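Putative ABC transporter, periplasmic binding protein, amino acid (Neisseria gonorrhoeae, PDB 2YJP) probably serves as the periplasmic solute receptor that binds L-cysteine and delivers it to an ABC transporter for uptake. Local coordinates at residues P66-V71 against K273-V278; D139-V144 against E237-A242; K163-L168 against R205-A210. The protein carries 1 engineered substitution. All blocks are in the same frame, centred on the assembly; numbering follows the deposited sequence.

Contact 1 (P66-V71 against K273-V278); sequences PPFGYV and KTLLPV
Leu275 meets Pro67 and Phe68 through a single methyl group. Its CD2 lies 3.6 Å from Pro67 CG and 3.6 Å from Phe68 CE1. The Leu275 side chain crosses both partners at about a right angle. Its CG stands anti to the carbonyl carbon (chi1 -60°). The side chain leaves to one side of the 66-71 segment, and its end swings back to the two rings. Phe68 points its CB away from the 273-278 segment, but its ring returns to meet the methyl obliquely. Pro67 CG sits over one face of the Phe68 ring, near the rim. Pro67 follows a cis peptide bond and directs its CB at the turn between helices 266-274 and 276-279. That CB lies 3.5 Å from Thr274 O and 4.1 Å from Val278 CG2. Val278 N donates to Leu275 O at 2.9 Å, at the start of helix 276-279. Pro67 and Phe68 link strands 64-65 and 69-71, where Phe68 and Gly69 both face Lys65 in a classic beta bulge. The contact joins this hairpin to the two helices. No hydrogen bond crosses between the segments, so cohesion is mainly apolar, and the Leu275-Val278 backbone bond is made within one segment.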
loop_
_atom_site.group_PDB
_atom_site.type_symbol
_atom_site.label_atom_id
_atom_site.label_comp_id
_atom_site.label_asym_id
_atom_site.label_seq_id
_atom_site.Cartn_x
_atom_site.Cartn_y
_atom_site.Cartn_z
ATOM N N PRO A 66 -6.302 0.011 6.099
ATOM C CA PRO A 66 -7.311 0.967 5.674
ATOM C C PRO A 66 -6.648 2.370 5.601
ATOM O O PRO A 66 -5.812 2.712 6.436
ATOM C CB PRO A 66 -8.343 0.923 6.805
ATOM C CG PRO A 66 -7.532 0.565 8.048
ATOM C CD PRO A 66 -6.379 -0.315 7.536
ATOM N N PRO A 67 -7.051 3.198 4.636
ATOM C CA PRO A 67 -8.146 3.030 3.700
ATOM C C PRO A 67 -7.786 2.450 2.350
ATOM O O PRO A 67 -8.589 2.601 1.403
ATOM C CB PRO A 67 -8.592 4.465 3.463
ATOM C CG PRO A 67 -7.246 5.259 3.539
ATOM C CD PRO A 67 -6.482 4.564 4.622
ATOM N N PHE A 68 -6.633 1.799 2.225
ATOM C CA PHE A 68 -6.176 1.287 0.937
ATOM C C PHE A 68 -6.640 -0.139 0.625
ATOM O O PHE A 68 -7.053 -0.437 -0.506
ATOM C CB PHE A 68 -4.645 1.440 0.868
ATOM C CG PHE A 68 -4.218 2.862 1.112
ATOM C CD1 PHE A 68 -4.447 3.818 0.145
ATOM C CD2 PHE A 68 -3.713 3.264 2.332
ATOM C CE1 PHE A 68 -4.125 5.153 0.327
ATOM C CE2 PHE A 68 -3.396 4.603 2.563
ATOM C CZ PHE A 68 -3.626 5.565 1.514
ATOM N N GLY A 69 -6.530 -1.008 1.635
ATOM C CA GLY A 69 -6.957 -2.389 1.532
ATOM C C GLY A 69 -7.223 -2.908 2.909
ATOM O O GLY A 69 -6.315 -2.907 3.768
ATOM N N TYR A 70 -8.463 -3.329 3.132
ATOM C CA TYR A 70 -8.874 -3.875 4.447
ATOM C C TYR A 70 -10.107 -4.724 4.284
ATOM O O TYR A 70 -10.597 -4.921 3.183
ATOM C CB TYR A 70 -9.074 -2.748 5.499
ATOM C CG TYR A 70 -10.246 -1.809 5.193
ATOM C CD1 TYR A 70 -10.135 -0.800 4.183
ATOM C CD2 TYR A 70 -11.453 -1.927 5.886
ATOM C CE1 TYR A 70 -11.178 0.067 3.919
ATOM C CE2 TYR A 70 -12.548 -1.072 5.599
ATOM C CZ TYR A 70 -12.406 -0.091 4.605
ATOM O OH TYR A 70 -13.485 0.736 4.297
ATOM N N VAL A 71 -10.593 -5.232 5.404
ATOM C CA VAL A 71 -11.739 -6.089 5.466
ATOM C C VAL A 71 -12.738 -5.442 6.404
ATOM O O VAL A 71 -12.383 -5.125 7.529
ATOM C CB VAL A 71 -11.332 -7.484 5.977
ATOM C CG1 VAL A 71 -12.559 -8.341 6.247
ATOM C CG2 VAL A 71 -10.371 -8.146 4.926
ATOM N N LYS A 273 -14.648 7.749 -3.125
ATOM C CA LYS A 273 -15.317 6.757 -2.303
ATOM C C LYS A 273 -14.517 6.380 -1.069
ATOM O O LYS A 273 -15.086 6.195 -0.012
ATOM C CB LYS A 273 -15.645 5.518 -3.119
ATOM C CG LYS A 273 -16.388 4.451 -2.341
ATOM C CD LYS A 273 -16.610 3.210 -3.212
ATOM C CE LYS A 273 -17.377 2.116 -2.459
ATOM N NZ LYS A 273 -17.767 1.008 -3.373
ATOM N N THR A 274 -13.207 6.274 -1.173
ATOM C CA THR A 274 -12.474 5.627 -0.089
ATOM C C THR A 274 -11.472 6.529 0.642
ATOM O O THR A 274 -11.111 6.232 1.801
ATOM C CB THR A 274 -11.685 4.386 -0.615
ATOM O OG1 THR A 274 -10.633 4.829 -1.478
ATOM C CG2 THR A 274 -12.614 3.339 -1.334
ATOM N N LEU A 275 -11.002 7.587 -0.031
ATOM C CA LEU A 275 -9.919 8.414 0.500
ATOM C C LEU A 275 -10.410 9.782 0.972
ATOM O O LEU A 275 -10.021 10.223 2.046
ATOM C CB LEU A 275 -8.738 8.597 -0.510
ATOM C CG LEU A 275 -8.040 7.294 -0.972
ATOM C CD1 LEU A 275 -6.903 7.566 -1.899
ATOM C CD2 LEU A 275 -7.528 6.461 0.208
ATOM N N LEU A 276 -11.255 10.422 0.167
ATOM C CA LEU A 276 -11.801 11.702 0.498
ATOM C C LEU A 276 -12.517 11.724 1.861
ATOM O O LEU A 276 -12.389 12.724 2.564
ATOM C CB LEU A 276 -12.737 12.242 -0.633
ATOM C CG LEU A 276 -13.428 13.564 -0.260
ATOM C CD1 LEU A 276 -12.585 14.755 -0.527
ATOM C CD2 LEU A 276 -14.709 13.845 -0.936
ATOM N N PRO A 277 -13.290 10.652 2.209
ATOM C CA PRO A 277 -13.936 10.690 3.529
ATOM C C PRO A 277 -12.886 10.714 4.655
ATOM O O PRO A 277 -13.130 11.246 5.727
ATOM C CB PRO A 277 -14.802 9.406 3.554
ATOM C CG PRO A 277 -15.071 9.112 2.105
ATOM C CD PRO A 277 -13.758 9.484 1.411
ATOM N N VAL A 278 -11.716 10.177 4.396
ATOM C CA VAL A 278 -10.712 10.097 5.428
ATOM C C VAL A 278 -9.973 11.442 5.553
ATOM O O VAL A 278 -9.949 12.055 6.638
ATOM C CB VAL A 278 -9.748 8.950 5.179
ATOM C CG1 VAL A 278 -8.548 9.038 6.130
ATOM C CG2 VAL A 278 -10.486 7.627 5.280
#

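Contact 2 (D139-V144 against E237-A242); sequences DPYMKV and EFIAPA
This is a short antiparallel strand pairing with a classic beta bulge, consistent with the two-stranded hinge between the lobes of a periplasmic binding protein. Strand 142-151 runs beside strand 237-244. At the bulge, Tyr141 and Met142 both face Ile239. Tyr141 N donates to Ile239 O at 3.0 Å, while the bond from Met142 N to the same oxygen is weak. Ile239 N returns a nearly straight bond to Met142 O at 2.7 Å, with the donor above the carbonyl plane. Val144 and Glu237 form a second hydrogen-bonded pair. Between these pairs, Lys143 faces Phe238 in a non-hydrogen-bonded pair.

Ile239 buries more surface here than any other residue of the two segments. It lies alongside Met142, pointing the same way, and Met142 CG to Ile239 CB is tight at 3.5 Å. Ile239 CD1 reaches Val144 CG1 at 3.7 Å. Its CG2 stands anti to the backbone N and touches Tyr141 CZ and OH. On the face with Phe238, Pro140 CG lies over the ring in a CH-pi contact, 4.0 Å from the centroid. Tyr141 OH also bonds to Asp81. A water donates to Tyr141 OH at 2.7 Å and to Ala240 O at 2.9 Å.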
loop_
_atom_site.group_PDB
_atom_site.type_symbol
_atom_site.label_atom_id
_atom_site.label_comp_id
_atom_site.label_asym_id
_atom_site.label_seq_id
_atom_site.Cartn_x
_atom_site.Cartn_y
_atom_site.Cartn_z
ATOM N N ASP A 139 1.732 0.977 -14.871
ATOM C CA ASP A 139 1.517 2.385 -14.605
ATOM C C ASP A 139 1.048 2.657 -13.213
ATOM O O ASP A 139 0.056 2.074 -12.796
ATOM C CB ASP A 139 0.399 2.922 -15.489
ATOM C CG ASP A 139 0.831 3.152 -16.898
ATOM O OD1 ASP A 139 1.994 2.800 -17.248
ATOM O OD2 ASP A 139 -0.012 3.685 -17.653
ATOM N N PRO A 140 1.697 3.633 -12.549
ATOM C CA PRO A 140 1.330 4.037 -11.179
ATOM C C PRO A 140 -0.056 4.635 -11.136
ATOM O O PRO A 140 -0.491 5.277 -12.129
ATOM C CB PRO A 140 2.366 5.082 -10.790
ATOM C CG PRO A 140 3.152 5.393 -12.014
ATOM C CD PRO A 140 2.761 4.452 -13.142
ATOM N N TYR A 141 -0.739 4.420 -10.002
ATOM C CA TYR A 141 -2.005 5.080 -9.736
ATOM C C TYR A 141 -1.984 6.070 -8.568
ATOM O O TYR A 141 -2.854 6.936 -8.488
ATOM C CB TYR A 141 -3.145 4.063 -9.579
ATOM C CG TYR A 141 -2.950 3.055 -8.514
ATOM C CD1 TYR A 141 -2.326 1.850 -8.805
ATOM C CD2 TYR A 141 -3.404 3.267 -7.200
ATOM C CE1 TYR A 141 -2.143 0.897 -7.859
ATOM C CE2 TYR A 141 -3.245 2.273 -6.211
ATOM C CZ TYR A 141 -2.585 1.092 -6.559
ATOM O OH TYR A 141 -2.384 0.073 -5.637
ATOM N N MET A 142 -0.991 5.959 -7.685
ATOM C CA MET A 142 -0.842 6.949 -6.611
ATOM C C MET A 142 0.615 7.217 -6.221
ATOM O O MET A 142 1.529 6.555 -6.722
ATOM C CB MET A 142 -1.720 6.616 -5.406
ATOM C CG MET A 142 -1.151 5.680 -4.388
ATOM S SD MET A 142 -2.254 5.460 -2.948
ATOM C CE MET A 142 -1.396 6.425 -1.718
ATOM N N LYS A 143 0.816 8.218 -5.376
ATOM C CA LYS A 143 2.144 8.556 -4.856
ATOM C C LYS A 143 2.075 8.686 -3.342
ATOM O O LYS A 143 1.014 8.980 -2.818
ATOM C CB LYS A 143 2.713 9.860 -5.446
ATOM C CG LYS A 143 1.769 10.688 -6.168
ATOM C CD LYS A 143 2.248 12.086 -6.371
ATOM C CE LYS A 143 1.500 12.723 -7.548
ATOM N NZ LYS A 143 1.095 14.079 -7.270
ATOM N N VAL A 144 3.211 8.481 -2.676
ATOM C CA VAL A 144 3.279 8.553 -1.265
ATOM C C VAL A 144 4.734 8.749 -0.786
ATOM O O VAL A 144 5.692 8.313 -1.401
ATOM C CB VAL A 144 2.538 7.281 -0.621
ATOM C CG1 VAL A 144 3.373 6.178 -0.406
ATOM C CG2 VAL A 144 2.130 7.570 0.710
ATOM N N GLU A 237 7.141 8.658 -3.742
ATOM C CA GLU A 237 7.386 7.535 -4.646
ATOM C C GLU A 237 6.070 7.089 -5.215
ATOM O O GLU A 237 5.042 7.298 -4.595
ATOM C CB GLU A 237 8.023 6.373 -3.848
ATOM C CG GLU A 237 9.511 6.654 -3.568
ATOM C CD GLU A 237 10.172 5.649 -2.646
ATOM O OE1 GLU A 237 9.613 5.379 -1.543
ATOM O OE2 GLU A 237 11.255 5.143 -3.028
ATOM N N PHE A 238 6.065 6.478 -6.383
ATOM C CA PHE A 238 4.810 5.938 -6.904
ATOM C C PHE A 238 4.394 4.615 -6.343
ATOM O O PHE A 238 5.238 3.782 -6.042
ATOM C CB PHE A 238 4.896 5.749 -8.405
ATOM C CG PHE A 238 5.003 7.004 -9.166
ATOM C CD1 PHE A 238 3.937 7.904 -9.187
ATOM C CD2 PHE A 238 6.141 7.271 -9.912
ATOM C CE1 PHE A 238 4.019 9.084 -9.943
ATOM C CE2 PHE A 238 6.261 8.433 -10.673
ATOM C CZ PHE A 238 5.206 9.370 -10.686
ATOM N N ILE A 239 3.085 4.427 -6.261
ATOM C CA ILE A 239 2.453 3.163 -5.955
ATOM C C ILE A 239 1.784 2.619 -7.248
ATOM O O ILE A 239 1.121 3.344 -7.980
ATOM C CB ILE A 239 1.417 3.344 -4.824
ATOM C CG1 ILE A 239 2.185 3.421 -3.503
ATOM C CG2 ILE A 239 0.424 2.200 -4.823
ATOM C CD1 ILE A 239 1.330 3.839 -2.337
ATOM N N ALA A 240 1.959 1.332 -7.520
ATOM C CA ALA A 240 1.643 0.794 -8.855
ATOM C C ALA A 240 1.240 -0.631 -8.703
ATOM O O ALA A 240 1.646 -1.224 -7.744
ATOM C CB ALA A 240 2.859 0.883 -9.774
ATOM N N PRO A 241 0.437 -1.179 -9.643
ATOM C CA PRO A 241 0.177 -2.626 -9.632
ATOM C C PRO A 241 1.437 -3.371 -10.026
ATOM O O PRO A 241 2.314 -2.798 -10.686
ATOM C CB PRO A 241 -0.859 -2.820 -10.737
ATOM C CG PRO A 241 -1.356 -1.383 -11.131
ATOM C CD PRO A 241 -0.175 -0.504 -10.802
ATOM N N ALA A 242 1.543 -4.649 -9.658
ATOM C CA ALA A 242 2.716 -5.440 -10.079
ATOM C C ALA A 242 2.306 -6.817 -10.586
ATOM O O ALA A 242 1.432 -7.454 -9.978
ATOM C CB ALA A 242 3.729 -5.565 -8.968
HETATM O O HOH W 1 -0.223 -1.593 -5.588
HETATM O O HOH W 2 7.529 6.543 -0.186
#

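Contact 3 (K163-L168 against R205-A210); sequences KDQTLL and RGVALA
Leu168 and Ala208 are joined by a backbone bond from Leu168 N to Ala208 O, at 2.9 Å and nearly straight (175°). Two more backbone bonds extend the pairing. Val207 N donates to Thr166 O at 3.0 Å, and Ala210 N donates to Leu168 O at 3.0 Å. Leu168 thus gives its N-H to one residue of the other strand and its carbonyl to the residue two further on. This is the usual pattern of parallel strands. Leu209 CA makes an additional C-H...O contact to Leu168 O at 3.3 Å.

The apolar contacts fall on two faces. On one, Leu167 CD1 meets Ala208 CB at 3.8 Å and reaches on to Ala210 CB. Leu167 CG is anti to the backbone N (chi1 179°), which carries the methyl across to the neighbouring strand. Phe179 of helix 174-182 packs against Leu167 and Ala210. On the other face, Leu168 CB lies 4.0 Å from Leu209 CB. Helix 194-202 covers these two residues. Leu168 CD1 also packs on the backbone of Gly206, near its N and CA.

Toward the N-terminal ends of both segments, Gln165 and Val207 cross at about a right angle. The Gln165 chain bends at chi2 (-90°) and brings its amide group against Val207 CG1, with CD at 3.6 Å and OE1 and NE2 about as near. Thr166 turns its CB and CG2 to Arg205 O, and its CB also comes near Gly206 CA.

Strand 166-170 lies between strands 187-191 and 208-212, both parallel to it. With helices on its two faces, this is the alpha/beta core of a lobe in a periplasmic binding protein.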
loop_
_atom_site.group_PDB
_atom_site.type_symbol
_atom_site.label_atom_id
_atom_site.label_comp_id
_atom_site.label_asym_id
_atom_site.label_seq_id
_atom_site.Cartn_x
_atom_site.Cartn_y
_atom_site.Cartn_z
ATOM N N LYS A 163 18.031 7.684 19.712
ATOM C CA LYS A 163 19.150 7.099 20.477
ATOM C C LYS A 163 18.727 6.246 21.693
ATOM O O LYS A 163 18.017 6.734 22.604
ATOM C CB LYS A 163 20.075 8.210 20.975
ATOM C CG LYS A 163 21.344 7.734 21.723
ATOM C CD LYS A 163 22.483 7.413 20.747
ATOM N N ASP A 164 19.191 4.989 21.740
ATOM C CA ASP A 164 18.855 4.068 22.868
ATOM C C ASP A 164 17.356 3.717 22.896
ATOM O O ASP A 164 16.805 3.344 23.941
ATOM C CB ASP A 164 19.305 4.629 24.234
ATOM C CG ASP A 164 20.816 4.722 24.359
ATOM O OD1 ASP A 164 21.499 3.938 23.651
ATOM O OD2 ASP A 164 21.331 5.566 25.144
ATOM N N GLN A 165 16.706 3.848 21.747
ATOM C CA GLN A 165 15.272 3.658 21.659
ATOM C C GLN A 165 14.904 2.819 20.410
ATOM O O GLN A 165 15.728 2.634 19.527
ATOM C CB GLN A 165 14.573 5.014 21.639
ATOM C CG GLN A 165 14.886 5.902 22.847
ATOM C CD GLN A 165 13.930 5.704 24.027
ATOM O OE1 GLN A 165 13.627 4.574 24.436
ATOM N NE2 GLN A 165 13.447 6.815 24.578
ATOM N N THR A 166 13.659 2.359 20.336
ATOM C CA THR A 166 13.209 1.467 19.298
ATOM C C THR A 166 12.214 2.123 18.326
ATOM O O THR A 166 11.292 2.800 18.765
ATOM C CB THR A 166 12.604 0.189 19.946
ATOM O OG1 THR A 166 13.639 -0.533 20.623
ATOM C CG2 THR A 166 11.989 -0.755 18.923
ATOM N N LEU A 167 12.425 1.933 17.022
ATOM C CA LEU A 167 11.459 2.362 16.009
ATOM C C LEU A 167 10.710 1.156 15.481
ATOM O O LEU A 167 11.327 0.124 15.167
ATOM C CB LEU A 167 12.169 3.105 14.861
ATOM C CG LEU A 167 11.367 3.623 13.687
ATOM C CD1 LEU A 167 10.372 4.737 14.092
ATOM C CD2 LEU A 167 12.344 4.108 12.618
ATOM N N LEU A 168 9.375 1.264 15.431
ATOM C CA LEU A 168 8.537 0.184 14.884
ATOM C C LEU A 168 8.333 0.316 13.361
ATOM O O LEU A 168 8.096 1.423 12.835
ATOM C CB LEU A 168 7.170 0.198 15.553
ATOM C CG LEU A 168 7.277 -0.015 17.064
ATOM C CD1 LEU A 168 5.997 0.284 17.811
ATOM C CD2 LEU A 168 7.669 -1.440 17.306
ATOM N N ARG A 205 5.941 -0.455 22.807
ATOM C CA ARG A 205 7.061 -1.302 22.457
ATOM C C ARG A 205 8.171 -0.512 21.745
ATOM O O ARG A 205 9.327 -0.933 21.718
ATOM C CB ARG A 205 6.569 -2.504 21.643
ATOM C CG ARG A 205 5.837 -3.631 22.460
ATOM C CD ARG A 205 6.847 -4.616 23.047
ATOM N NE ARG A 205 7.083 -5.819 22.227
ATOM C CZ ARG A 205 8.287 -6.397 22.063
ATOM N NH1 ARG A 205 9.380 -5.873 22.626
ATOM N NH2 ARG A 205 8.405 -7.502 21.314
ATOM N N GLY A 206 7.826 0.650 21.196
ATOM C CA GLY A 206 8.770 1.585 20.583
ATOM C C GLY A 206 8.274 3.003 20.807
ATOM O O GLY A 206 7.127 3.194 21.208
ATOM N N VAL A 207 9.133 3.985 20.560
ATOM C CA VAL A 207 8.836 5.397 20.811
ATOM C C VAL A 207 8.142 6.035 19.620
ATOM O O VAL A 207 7.605 7.124 19.785
ATOM C CB VAL A 207 10.110 6.225 21.114
ATOM C CG1 VAL A 207 10.812 5.650 22.313
ATOM C CG2 VAL A 207 11.049 6.224 19.943
ATOM N N ALA A 208 8.134 5.341 18.457
ATOM C CA ALA A 208 7.604 5.842 17.198
ATOM C C ALA A 208 7.447 4.708 16.180
ATOM O O ALA A 208 7.996 3.608 16.354
ATOM C CB ALA A 208 8.533 6.905 16.615
ATOM N N LEU A 209 6.741 4.999 15.088
ATOM C CA LEU A 209 6.495 4.027 14.066
ATOM C C LEU A 209 6.564 4.727 12.714
ATOM O O LEU A 209 5.958 5.777 12.516
ATOM C CB LEU A 209 5.127 3.396 14.297
ATOM C CG LEU A 209 4.615 2.333 13.340
ATOM C CD1 LEU A 209 3.383 1.600 13.897
ATOM C CD2 LEU A 209 4.302 2.938 11.915
ATOM N N ALA A 210 7.319 4.161 11.796
ATOM C CA ALA A 210 7.477 4.743 10.479
ATOM C C ALA A 210 6.726 3.924 9.423
ATOM O O ALA A 210 6.727 2.685 9.483
ATOM C CB ALA A 210 8.950 4.827 10.136
#

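How the contacts relate
Contacts 1 and 2 are neighbours, with centres 16 Å apart. They touch where Phe68 CE1 lies 3.6 Å from Met142 CE, so the apolar packing passes from one to the other. Contact 3 is remote. Its nearest atoms are about 12 Å from contact 1 and about 11 Å from contact 2. The sheet still joins contacts 2 and 3, because strands 142-151 and 208-212 pair within it. In sequence, contact 3 is nested inside the loop closed by contact 2, and contact 2 inside that closed by contact 1. The bound cysteine is about 4 Å from the Ile239 side chain, about 8 Å from that of Phe68 and about 10 Å from that of Leu209. Contact 2 thus lies beside the pocket, and contact 3 farther out in one lobe.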